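PDB 3C2G: beta-catenin homolog sys-1 from Caenorhabditis elegans, which coregulates transcription in the Wnt asymmetry pathway, binding the TCF factor POP-1 directly and activating or repressing target genes according to upstream Wnt signals. Local coordinates for residues 288-293 and 323-328; 328-333 and 369-374; 344-349 and 398-403; 350-353 and 358-361. One frame throughout, in Å; residues are numbered along the deposited sequence.

The four contacts follow the armadillo superhelix through helices 285-292 to 388-409. Contacts 1 and 2 share Phe328 and both use helix 325-335; their centres lie about 14 Å apart, and Thr290 CG2 of contact 1 packs on Leu329 CD2 of contact 2 at 3.9 Å. Contact 3, about 10 Å from contact 2 between centres, joins helices 339-352 and 388-409, and the segments of these two contacts alternate along the chain. Contact 4, nested within the loops closed by contacts 2 and 3, uses the C-terminal end of the same helix 339-352. Contacts 3 and 4 both reach the bound POP-1 peptide, and Arg403 NH2 lies 3.0 Å from Ser350 OG, a probable hydrogen bond between them.

Contact 1: 288-293 and 323-328; sequences AITTVV and ENILPF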
loop_
_atom_site.group_PDB
_atom_site.type_symbol
_atom_site.label_atom_id
_atom_site.label_comp_id
_atom_site.label_asym_id
_atom_site.label_seq_id
_atom_site.Cartn_x
_atom_site.Cartn_y
_atom_site.Cartn_z
ATOM N N ALA A 288 -9.509 -2.130 -15.454
ATOM C CA ALA A 288 -10.244 -0.928 -15.084
ATOM C C ALA A 288 -9.297 0.186 -14.622
ATOM O O ALA A 288 -9.360 1.309 -15.111
ATOM C CB ALA A 288 -11.267 -1.248 -14.018
ATOM N N ILE A 289 -8.410 -0.132 -13.693
ATOM C CA ILE A 289 -7.437 0.842 -13.224
ATOM C C ILE A 289 -6.607 1.438 -14.363
ATOM O O ILE A 289 -6.448 2.655 -14.445
ATOM C CB ILE A 289 -6.504 0.239 -12.168
ATOM C CG1 ILE A 289 -7.308 -0.163 -10.932
ATOM C CG2 ILE A 289 -5.425 1.236 -11.770
ATOM C CD1 ILE A 289 -6.502 -0.992 -9.965
ATOM N N THR A 290 -6.096 0.584 -15.244
ATOM C CA THR A 290 -5.197 1.043 -16.285
ATOM C C THR A 290 -5.916 1.894 -17.320
ATOM O O THR A 290 -5.307 2.813 -17.873
ATOM C CB THR A 290 -4.351 -0.105 -16.936
ATOM O OG1 THR A 290 -5.211 -1.014 -17.608
ATOM C CG2 THR A 290 -3.594 -0.876 -15.881
ATOM N N THR A 291 -7.200 1.614 -17.559
ATOM C CA THR A 291 -8.034 2.441 -18.441
ATOM C C THR A 291 -8.197 3.853 -17.872
ATOM O O THR A 291 -8.069 4.840 -18.596
ATOM C CB THR A 291 -9.443 1.830 -18.635
ATOM O OG1 THR A 291 -9.326 0.528 -19.215
ATOM C CG2 THR A 291 -10.331 2.707 -19.564
ATOM N N VAL A 292 -8.463 3.918 -16.567
ATOM C CA VAL A 292 -8.782 5.151 -15.877
ATOM C C VAL A 292 -7.565 6.049 -15.754
ATOM O O VAL A 292 -7.683 7.265 -15.904
ATOM C CB VAL A 292 -9.436 4.869 -14.492
ATOM C CG1 VAL A 292 -9.412 6.110 -13.587
ATOM C CG2 VAL A 292 -10.876 4.373 -14.685
ATOM N N VAL A 293 -6.399 5.462 -15.507
ATOM C CA VAL A 293 -5.183 6.264 -15.362
ATOM C C VAL A 293 -4.621 6.798 -16.678
ATOM O O VAL A 293 -3.544 7.371 -16.696
ATOM C CB VAL A 293 -4.077 5.565 -14.538
ATOM C CG1 VAL A 293 -4.597 5.209 -13.152
ATOM C CG2 VAL A 293 -3.525 4.338 -15.259
ATOM N N GLU A 323 -1.577 -8.366 -22.562
ATOM C CA GLU A 323 -0.906 -7.962 -23.808
ATOM C C GLU A 323 -1.009 -6.462 -24.083
ATOM O O GLU A 323 -0.168 -5.900 -24.775
ATOM C CB GLU A 323 -1.445 -8.741 -25.016
ATOM C CG GLU A 323 -1.232 -10.263 -24.988
ATOM C CD GLU A 323 -2.044 -10.998 -23.898
ATOM O OE1 GLU A 323 -3.111 -10.484 -23.453
ATOM O OE2 GLU A 323 -1.602 -12.102 -23.486
ATOM N N ASN A 324 -2.045 -5.817 -23.555
ATOM C CA ASN A 324 -2.229 -4.384 -23.762
ATOM C C ASN A 324 -1.915 -3.571 -22.518
ATOM O O ASN A 324 -1.246 -2.542 -22.605
ATOM C CB ASN A 324 -3.635 -4.092 -24.271
ATOM C CG ASN A 324 -3.924 -4.778 -25.601
ATOM O OD1 ASN A 324 -3.352 -4.422 -26.635
ATOM N ND2 ASN A 324 -4.816 -5.770 -25.577
ATOM N N ILE A 325 -2.377 -4.053 -21.367
ATOM C CA ILE A 325 -2.126 -3.427 -20.073
ATOM C C ILE A 325 -0.630 -3.232 -19.821
ATOM O O ILE A 325 -0.178 -2.127 -19.490
ATOM C CB ILE A 325 -2.758 -4.271 -18.922
ATOM C CG1 ILE A 325 -4.284 -4.148 -18.925
ATOM C CG2 ILE A 325 -2.208 -3.886 -17.562
ATOM C CD1 ILE A 325 -4.961 -5.247 -18.142
ATOM N N LEU A 326 0.144 -4.294 -19.993
ATOM C CA LEU A 326 1.542 -4.241 -19.604
ATOM C C LEU A 326 2.361 -3.239 -20.401
ATOM O O LEU A 326 3.045 -2.414 -19.801
ATOM C CB LEU A 326 2.177 -5.632 -19.606
ATOM C CG LEU A 326 3.424 -5.893 -18.760
ATOM C CD1 LEU A 326 3.422 -5.156 -17.446
ATOM C CD2 LEU A 326 3.510 -7.375 -18.482
ATOM N N PRO A 327 2.291 -3.276 -21.747
ATOM C CA PRO A 327 3.001 -2.230 -22.498
ATOM C C PRO A 327 2.592 -0.811 -22.108
ATOM O O PRO A 327 3.444 0.086 -22.073
ATOM C CB PRO A 327 2.614 -2.513 -23.944
ATOM C CG PRO A 327 2.303 -3.959 -23.959
ATOM C CD PRO A 327 1.651 -4.246 -22.652
ATOM N N PHE A 328 1.314 -0.608 -21.803
ATOM C CA PHE A 328 0.853 0.713 -21.382
ATOM C C PHE A 328 1.547 1.135 -20.104
ATOM O O PHE A 328 2.070 2.236 -20.004
ATOM C CB PHE A 328 -0.673 0.749 -21.207
ATOM C CG PHE A 328 -1.182 2.026 -20.590
ATOM C CD1 PHE A 328 -1.383 3.161 -21.376
ATOM C CD2 PHE A 328 -1.439 2.101 -19.216
ATOM C CE1 PHE A 328 -1.845 4.365 -20.804
ATOM C CE2 PHE A 328 -1.887 3.288 -18.638
ATOM C CZ PHE A 328 -2.095 4.424 -19.434
#
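Thr290 and Ile325 meet at about a right angle, the methyl CG2 of Thr290 lying 3.7 Å from CG2 of Ile325 and its hydroxyl OG1 3.5 Å from Ile325 CG1. Threonine suits the place because both its branches can touch the isoleucine while the polar need of the buried OG1 is met within its own helix, by a hydrogen bond to the carbonyl of Gly287. Beside this pair, CG2 of Val293 lies at the edge of the Phe328 ring, near the ring plane, with 3.9 Å to CE2. The ring gets there because its CG stands opposite the backbone nitrogen (chi1 172°), which carries it across to the end of helix 285-292. A polar approach completes the set: the backbone O of Thr290 comes obliquely to Phe328, 3.5 Å from CE2. Replacing the ring by an alanine here would probably leave Val293 CG2 and the Thr290 carbonyl without their neighbour and open a gap between the helices. No hydrogen bond links the two segments; side-chain packing between helices 285-292 and 325-335, with helix 298-311 between them in sequence, is consistent with the right-handed stacking of helices in an armadillo domain.

Contact 2: 328-333 and 369-374; sequences FLLRLI and IFLLHT
Leu371 points toward helix 325-335, with its CG swung opposite the backbone nitrogen (chi1 179°), and its methyl CD2 alone makes the side-chain contacts with both partners there. Leu330 meets it at a slant, methyl against methyl, CD2 to CD2 at 3.8 Å. The CG of Leu330 lies beside its own backbone nitrogen and opposite the carbonyl carbon (chi1 -67°), which leaves its carbonyl side accessible to the incoming leucine. The Leu371 methyl CD2 accordingly also comes within 3.4 Å of the carbonyl O of Leu330. Ile333, one helical turn further on, runs at about a right angle to Leu371 and offers its branch methyl CG2, 4.0 Å from the same CD2. A leucine suits this place: its branch lies one carbon further out than that of a valine, so a methyl can cross the gap between segments whose nearest CA atoms, those of Leu330 and Leu371, are 7.8 Å apart. All three touching side chains are buried, and none has a polar group to satisfy. Helix 339-352 adds to the same apolar layer, with Leu349 against both Leu330 and Leu372 and with Thr346 against Ile333. Close-set aliphatic side chains between helices 325-335 and 368-377 form part of the continuous hydrophobic core that runs through an armadillo domain.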
loop_
_atom_site.group_PDB
_atom_site.type_symbol
_atom_site.label_atom_id
_atom_site.label_comp_id
_atom_site.label_asym_id
_atom_site.label_seq_id
_atom_site.Cartn_x
_atom_site.Cartn_y
_atom_site.Cartn_z
ATOM N N PHE A 328 1.314 -0.608 -21.803
ATOM C CA PHE A 328 0.853 0.713 -21.382
ATOM C C PHE A 328 1.547 1.135 -20.104
ATOM O O PHE A 328 2.070 2.236 -20.004
ATOM C CB PHE A 328 -0.673 0.749 -21.207
ATOM C CG PHE A 328 -1.182 2.026 -20.590
ATOM C CD1 PHE A 328 -1.383 3.161 -21.376
ATOM C CD2 PHE A 328 -1.439 2.101 -19.216
ATOM C CE1 PHE A 328 -1.845 4.365 -20.804
ATOM C CE2 PHE A 328 -1.887 3.288 -18.638
ATOM C CZ PHE A 328 -2.095 4.424 -19.434
ATOM N N LEU A 329 1.554 0.246 -19.120
ATOM C CA LEU A 329 2.222 0.518 -17.849
ATOM C C LEU A 329 3.733 0.745 -17.976
ATOM O O LEU A 329 4.281 1.601 -17.295
ATOM C CB LEU A 329 1.902 -0.574 -16.824
ATOM C CG LEU A 329 0.412 -0.627 -16.431
ATOM C CD1 LEU A 329 0.139 -1.797 -15.519
ATOM C CD2 LEU A 329 -0.069 0.688 -15.780
ATOM N N LEU A 330 4.403 0.001 -18.852
ATOM C CA LEU A 330 5.817 0.247 -19.098
ATOM C C LEU A 330 6.054 1.627 -19.683
ATOM O O LEU A 330 6.999 2.305 -19.298
ATOM C CB LEU A 330 6.419 -0.833 -19.999
ATOM C CG LEU A 330 6.447 -2.193 -19.310
ATOM C CD1 LEU A 330 6.597 -3.304 -20.319
ATOM C CD2 LEU A 330 7.535 -2.231 -18.252
ATOM N N ARG A 331 5.185 2.041 -20.599
ATOM C CA ARG A 331 5.257 3.370 -21.186
ATOM C C ARG A 331 5.082 4.443 -20.121
ATOM O O ARG A 331 5.829 5.417 -20.082
ATOM C CB ARG A 331 4.194 3.532 -22.265
ATOM C CG ARG A 331 4.550 4.558 -23.339
ATOM C CD ARG A 331 3.526 4.549 -24.500
ATOM N NE ARG A 331 3.095 3.190 -24.879
ATOM C CZ ARG A 331 1.828 2.766 -24.878
ATOM N NH1 ARG A 331 0.839 3.597 -24.547
ATOM N NH2 ARG A 331 1.546 1.515 -25.226
ATOM N N LEU A 332 4.097 4.245 -19.251
ATOM C CA LEU A 332 3.860 5.140 -18.121
ATOM C C LEU A 332 5.086 5.289 -17.230
ATOM O O LEU A 332 5.478 6.399 -16.909
ATOM C CB LEU A 332 2.661 4.661 -17.296
ATOM C CG LEU A 332 2.179 5.664 -16.249
ATOM C CD1 LEU A 332 1.589 6.890 -16.952
ATOM C CD2 LEU A 332 1.166 5.035 -15.293
ATOM N N ILE A 333 5.685 4.174 -16.830
ATOM C CA ILE A 333 6.873 4.187 -15.979
ATOM C C ILE A 333 8.037 4.920 -16.669
ATOM O O ILE A 333 8.794 5.655 -16.038
ATOM C CB ILE A 333 7.265 2.744 -15.596
ATOM C CG1 ILE A 333 6.264 2.168 -14.602
ATOM C CG2 ILE A 333 8.659 2.674 -15.005
ATOM C CD1 ILE A 333 6.159 0.648 -14.681
ATOM N N ILE A 369 13.317 -5.032 -19.963
ATOM C CA ILE A 369 14.674 -5.105 -19.411
ATOM C C ILE A 369 15.461 -3.834 -19.699
ATOM O O ILE A 369 16.098 -3.276 -18.803
ATOM C CB ILE A 369 15.439 -6.391 -19.837
ATOM C CG1 ILE A 369 14.705 -7.624 -19.309
ATOM C CG2 ILE A 369 16.859 -6.376 -19.283
ATOM C CD1 ILE A 369 14.969 -8.909 -20.067
ATOM N N PHE A 370 15.395 -3.355 -20.931
ATOM C CA PHE A 370 15.982 -2.067 -21.252
ATOM C C PHE A 370 15.491 -0.971 -20.289
ATOM O O PHE A 370 16.276 -0.151 -19.815
ATOM C CB PHE A 370 15.639 -1.677 -22.687
ATOM C CG PHE A 370 16.792 -1.115 -23.445
ATOM C CD1 PHE A 370 17.454 -1.894 -24.397
ATOM C CD2 PHE A 370 17.232 0.195 -23.206
ATOM C CE1 PHE A 370 18.535 -1.384 -25.108
ATOM C CE2 PHE A 370 18.317 0.721 -23.907
ATOM C CZ PHE A 370 18.969 -0.071 -24.867
ATOM N N LEU A 371 14.190 -0.964 -20.004
ATOM C CA LEU A 371 13.598 0.065 -19.173
ATOM C C LEU A 371 14.112 0.033 -17.748
ATOM O O LEU A 371 14.364 1.092 -17.161
ATOM C CB LEU A 371 12.070 -0.023 -19.193
ATOM C CG LEU A 371 11.330 0.998 -18.325
ATOM C CD1 LEU A 371 11.617 2.402 -18.800
ATOM C CD2 LEU A 371 9.857 0.722 -18.337
ATOM N N LEU A 372 14.273 -1.167 -17.194
ATOM C CA LEU A 372 14.913 -1.319 -15.888
ATOM C C LEU A 372 16.281 -0.658 -15.849
ATOM O O LEU A 372 16.638 -0.020 -14.862
ATOM C CB LEU A 372 15.075 -2.787 -15.515
ATOM C CG LEU A 372 13.837 -3.672 -15.545
ATOM C CD1 LEU A 372 14.247 -5.106 -15.268
ATOM C CD2 LEU A 372 12.781 -3.181 -14.557
ATOM N N HIS A 373 17.047 -0.817 -16.922
ATOM C CA HIS A 373 18.374 -0.233 -17.006
ATOM C C HIS A 373 18.301 1.292 -16.970
ATOM O O HIS A 373 19.095 1.943 -16.301
ATOM C CB HIS A 373 19.098 -0.723 -18.271
ATOM C CG HIS A 373 20.475 -0.164 -18.426
ATOM N ND1 HIS A 373 20.724 1.055 -19.027
ATOM C CD2 HIS A 373 21.678 -0.644 -18.033
ATOM C CE1 HIS A 373 22.021 1.296 -18.999
ATOM N NE2 HIS A 373 22.624 0.279 -18.407
ATOM N N THR A 374 17.345 1.850 -17.694
ATOM C CA THR A 374 17.142 3.285 -17.742
ATOM C C THR A 374 16.686 3.853 -16.385
ATOM O O THR A 374 17.143 4.913 -15.973
ATOM C CB THR A 374 16.118 3.631 -18.840
ATOM O OG1 THR A 374 16.551 3.058 -20.080
ATOM C CG2 THR A 374 15.943 5.144 -19.007
#

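Contact 3: 344-349 and 398-403; sequences SGTGFL and ICNCLR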
loop_
_atom_site.group_PDB
_atom_site.type_symbol
_atom_site.label_atom_id
_atom_site.label_comp_id
_atom_site.label_asym_id
_atom_site.label_seq_id
_atom_site.Cartn_x
_atom_site.Cartn_y
_atom_site.Cartn_z
ATOM N N SER A 344 5.508 2.652 -7.642
ATOM C CA SER A 344 4.345 1.777 -7.769
ATOM C C SER A 344 4.429 0.887 -9.001
ATOM O O SER A 344 4.170 -0.311 -8.917
ATOM C CB SER A 344 3.053 2.592 -7.826
ATOM O OG SER A 344 2.940 3.471 -6.722
ATOM N N GLY A 345 4.790 1.483 -10.137
ATOM C CA GLY A 345 4.864 0.772 -11.404
ATOM C C GLY A 345 5.911 -0.328 -11.404
ATOM O O GLY A 345 5.632 -1.453 -11.827
ATOM N N THR A 346 7.121 -0.011 -10.943
ATOM C CA THR A 346 8.185 -1.000 -10.907
ATOM C C THR A 346 7.887 -2.093 -9.877
ATOM O O THR A 346 8.293 -3.245 -10.062
ATOM C CB THR A 346 9.599 -0.381 -10.632
ATOM O OG1 THR A 346 9.613 0.294 -9.365
ATOM C CG2 THR A 346 10.013 0.579 -11.738
ATOM N N GLY A 347 7.207 -1.721 -8.786
ATOM C CA GLY A 347 6.788 -2.668 -7.763
ATOM C C GLY A 347 5.798 -3.649 -8.353
ATOM O O GLY A 347 5.929 -4.855 -8.183
ATOM N N PHE A 348 4.819 -3.122 -9.076
ATOM C CA PHE A 348 3.858 -3.923 -9.813
ATOM C C PHE A 348 4.507 -4.865 -10.851
ATOM O O PHE A 348 4.111 -6.024 -10.987
ATOM C CB PHE A 348 2.843 -3.003 -10.503
ATOM C CG PHE A 348 1.900 -3.726 -11.406
ATOM C CD1 PHE A 348 0.741 -4.291 -10.908
ATOM C CD2 PHE A 348 2.188 -3.873 -12.754
ATOM C CE1 PHE A 348 -0.142 -4.975 -11.756
ATOM C CE2 PHE A 348 1.332 -4.565 -13.599
ATOM C CZ PHE A 348 0.163 -5.110 -13.104
ATOM N N LEU A 349 5.471 -4.341 -11.599
ATOM C CA LEU A 349 6.164 -5.092 -12.624
ATOM C C LEU A 349 6.862 -6.311 -12.018
ATOM O O LEU A 349 6.733 -7.426 -12.525
ATOM C CB LEU A 349 7.180 -4.175 -13.315
ATOM C CG LEU A 349 7.911 -4.702 -14.545
ATOM C CD1 LEU A 349 6.931 -5.173 -15.646
ATOM C CD2 LEU A 349 8.894 -3.642 -15.067
ATOM N N ILE A 398 15.179 1.124 -7.060
ATOM C CA ILE A 398 16.257 0.302 -7.592
ATOM C C ILE A 398 16.057 -1.145 -7.166
ATOM O O ILE A 398 16.266 -2.072 -7.947
ATOM C CB ILE A 398 17.630 0.803 -7.122
ATOM C CG1 ILE A 398 17.871 2.216 -7.646
ATOM C CG2 ILE A 398 18.754 -0.139 -7.606
ATOM C CD1 ILE A 398 19.018 2.913 -6.946
ATOM N N CYS A 399 15.624 -1.327 -5.925
ATOM C CA CYS A 399 15.361 -2.654 -5.417
ATOM C C CYS A 399 14.265 -3.363 -6.214
ATOM O O CYS A 399 14.417 -4.534 -6.545
ATOM C CB CYS A 399 15.013 -2.601 -3.947
ATOM S SG CYS A 399 15.021 -4.234 -3.219
ATOM N N ASN A 400 13.178 -2.649 -6.530
ATOM C CA ASN A 400 12.140 -3.171 -7.418
ATOM C C ASN A 400 12.668 -3.572 -8.788
ATOM O O ASN A 400 12.293 -4.617 -9.312
ATOM C CB ASN A 400 11.033 -2.135 -7.642
ATOM C CG ASN A 400 10.167 -1.910 -6.414
ATOM O OD1 ASN A 400 10.062 -2.767 -5.537
ATOM N ND2 ASN A 400 9.521 -0.756 -6.366
ATOM N N CYS A 401 13.496 -2.729 -9.387
ATOM C CA CYS A 401 14.001 -2.999 -10.733
ATOM C C CYS A 401 14.858 -4.266 -10.788
ATOM O O CYS A 401 14.638 -5.123 -11.635
ATOM C CB CYS A 401 14.755 -1.798 -11.287
ATOM S SG CYS A 401 13.710 -0.349 -11.655
ATOM N N LEU A 402 15.782 -4.402 -9.843
ATOM C CA LEU A 402 16.660 -5.559 -9.766
ATOM C C LEU A 402 15.913 -6.837 -9.427
ATOM O O LEU A 402 16.285 -7.924 -9.891
ATOM C CB LEU A 402 17.772 -5.325 -8.753
ATOM C CG LEU A 402 18.721 -4.161 -9.023
ATOM C CD1 LEU A 402 19.577 -3.986 -7.807
ATOM C CD2 LEU A 402 19.598 -4.351 -10.278
ATOM N N ARG A 403 14.863 -6.725 -8.624
ATOM C CA ARG A 403 14.017 -7.891 -8.349
ATOM C C ARG A 403 13.289 -8.328 -9.638
ATOM O O ARG A 403 13.118 -9.513 -9.903
ATOM C CB ARG A 403 13.030 -7.586 -7.219
ATOM C CG ARG A 403 12.772 -8.759 -6.286
ATOM C CD ARG A 403 11.853 -8.409 -5.079
ATOM N NE ARG A 403 10.759 -7.515 -5.452
ATOM C CZ ARG A 403 10.668 -6.249 -5.058
ATOM N NH1 ARG A 403 11.597 -5.738 -4.245
ATOM N NH2 ARG A 403 9.649 -5.495 -5.482
#
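Asn400 lays its side chain across Thr346 and the backbone of Gly347, its CG 3.7 Å from Gly347 CA. Helices 339-352 and 388-409 belong to the armadillo superhelix, and their segments 344-349 and 398-403 run nearly parallel, with axes 8.4 Å apart at 26°; the same asparagine packs on an aromatic side chain of the bound POP-1 peptide. Threonine and asparagine cross at about a right angle. From there Asn400 ND2 gives a hydrogen bond of 3.2 Å to Thr346 OG1, moderately bent, with the hydroxyl tilted a little out of the amide plane. That hydroxyl sits between the backbone nitrogen and carbonyl carbon of its own residue (chi1 60°), a position from which it also bonds to the carbonyl of Ile342 one turn back; it is thereby gripped from both helices. The threonine methyl serves the apolar side, with CG2 3.8 Å from SG of Cys401. Having no side chain, Gly347 lets the amide lie close over its CA; a beta carbon there would already touch Asn400 ND2, at 3.6 Å. Helix 368-377 covers the sulfur side, through Ile375 and Ile376 on Cys401. At the amide's other end, Arg403 folds back along its own helix: NH2 donates to Asn400 OD1 over 2.8 Å, tilted 30° out of the carbonyl plane, which fits this orientation of the amide.

Contact 4: 350-353 and 358-361; sequences SNVV and HVKD
The turn between two consecutive helices of the armadillo domain, beside the bound POP-1 peptide, brings the end of helix 339-352 against helix 357-365. Val359 fills the inside of the corner. Its CG1 stands opposite the backbone nitrogen (chi1 174°) and thrusts into the bend, 3.5 Å from the carbonyl O of Val352 and 3.9 Å from CA of Val353. Val352 meets it at about a right angle, CG1 to CG1 at 4.2 Å. Valines suit the bend because their short branched chains fill it close to the backbone. Lys360 lies alongside, its aliphatic stem against Val353: CG is 4.0 Å from Val353 CB, and CD 3.4 Å from Val353 O. Bent along its length, the chain carries the ammonium past the corner and out of these two segments, where NZ pairs in a salt bridge with an acidic side chain of the bound peptide; a weak hydrogen bond to the carbonyl of Asn407 adds to its hold. A methionine in its place would probably leave the peptide's acidic group without its charged partner and the Asn407 carbonyl without its weak bond. On helix 339-352, Asn351 ND2 bonds to the peptide backbone. An asparagine on the ligand's main chain and, farther along, a lysine paired with an acid recall the way the groove of beta-catenin binds the extended tail of a TCF protein.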
loop_
_atom_site.group_PDB
_atom_site.type_symbol
_atom_site.label_atom_id
_atom_site.label_comp_id
_atom_site.label_asym_id
_atom_site.label_seq_id
_atom_site.Cartn_x
_atom_site.Cartn_y
_atom_site.Cartn_z
ATOM N N SER A 350 7.547 -6.102 -10.898
ATOM C CA SER A 350 8.287 -7.179 -10.231
ATOM C C SER A 350 7.402 -8.338 -9.813
ATOM O O SER A 350 7.800 -9.485 -9.978
ATOM C CB SER A 350 9.068 -6.658 -9.032
ATOM O OG SER A 350 8.182 -6.149 -8.057
ATOM N N ASN A 351 6.206 -8.044 -9.296
ATOM C CA ASN A 351 5.259 -9.096 -8.917
ATOM C C ASN A 351 4.540 -9.727 -10.102
ATOM O O ASN A 351 4.305 -10.936 -10.111
ATOM C CB ASN A 351 4.213 -8.590 -7.925
ATOM C CG ASN A 351 4.781 -8.335 -6.546
ATOM O OD1 ASN A 351 5.760 -8.949 -6.134
ATOM N ND2 ASN A 351 4.158 -7.412 -5.817
ATOM N N VAL A 352 4.175 -8.921 -11.096
ATOM C CA VAL A 352 3.347 -9.441 -12.183
ATOM C C VAL A 352 4.120 -10.460 -13.036
ATOM O O VAL A 352 3.522 -11.411 -13.531
ATOM C CB VAL A 352 2.709 -8.327 -13.058
ATOM C CG1 VAL A 352 3.684 -7.797 -14.112
ATOM C CG2 VAL A 352 1.449 -8.822 -13.733
ATOM N N VAL A 353 5.433 -10.260 -13.200
ATOM C CA VAL A 353 6.222 -11.169 -14.017
ATOM C C VAL A 353 6.546 -12.435 -13.248
ATOM O O VAL A 353 6.880 -13.448 -13.851
ATOM C CB VAL A 353 7.544 -10.541 -14.567
ATOM C CG1 VAL A 353 7.263 -9.282 -15.381
ATOM C CG2 VAL A 353 8.561 -10.266 -13.451
ATOM N N HIS A 358 4.659 -16.511 -19.909
ATOM C CA HIS A 358 3.991 -15.692 -20.937
ATOM C C HIS A 358 3.977 -14.185 -20.603
ATOM O O HIS A 358 4.077 -13.354 -21.507
ATOM C CB HIS A 358 2.579 -16.216 -21.230
ATOM C CG HIS A 358 1.621 -16.054 -20.090
ATOM N ND1 HIS A 358 1.649 -16.865 -18.972
ATOM C CD2 HIS A 358 0.613 -15.169 -19.889
ATOM C CE1 HIS A 358 0.699 -16.487 -18.133
ATOM N NE2 HIS A 358 0.056 -15.464 -18.667
ATOM N N VAL A 359 3.898 -13.843 -19.313
ATOM C CA VAL A 359 3.953 -12.435 -18.873
ATOM C C VAL A 359 5.363 -11.861 -19.019
ATOM O O VAL A 359 5.543 -10.730 -19.480
ATOM C CB VAL A 359 3.403 -12.239 -17.421
ATOM C CG1 VAL A 359 3.613 -10.829 -16.959
ATOM C CG2 VAL A 359 1.914 -12.589 -17.351
ATOM N N LYS A 360 6.364 -12.645 -18.628
ATOM C CA LYS A 360 7.755 -12.305 -18.924
ATOM C C LYS A 360 7.939 -12.039 -20.422
ATOM O O LYS A 360 8.620 -11.077 -20.816
ATOM C CB LYS A 360 8.676 -13.432 -18.468
ATOM C CG LYS A 360 9.040 -13.359 -17.010
ATOM C CD LYS A 360 8.852 -14.682 -16.319
ATOM C CE LYS A 360 10.127 -15.089 -15.639
ATOM N NZ LYS A 360 9.940 -15.756 -14.323
ATOM N N ASP A 361 7.318 -12.875 -21.258
ATOM C CA ASP A 361 7.465 -12.721 -22.708
ATOM C C ASP A 361 6.888 -11.392 -23.178
ATOM O O ASP A 361 7.517 -10.675 -23.971
ATOM C CB ASP A 361 6.841 -13.895 -23.474
ATOM C CG ASP A 361 7.636 -15.197 -23.324
ATOM O OD1 ASP A 361 8.859 -15.149 -23.057
ATOM O OD2 ASP A 361 7.032 -16.280 -23.481
#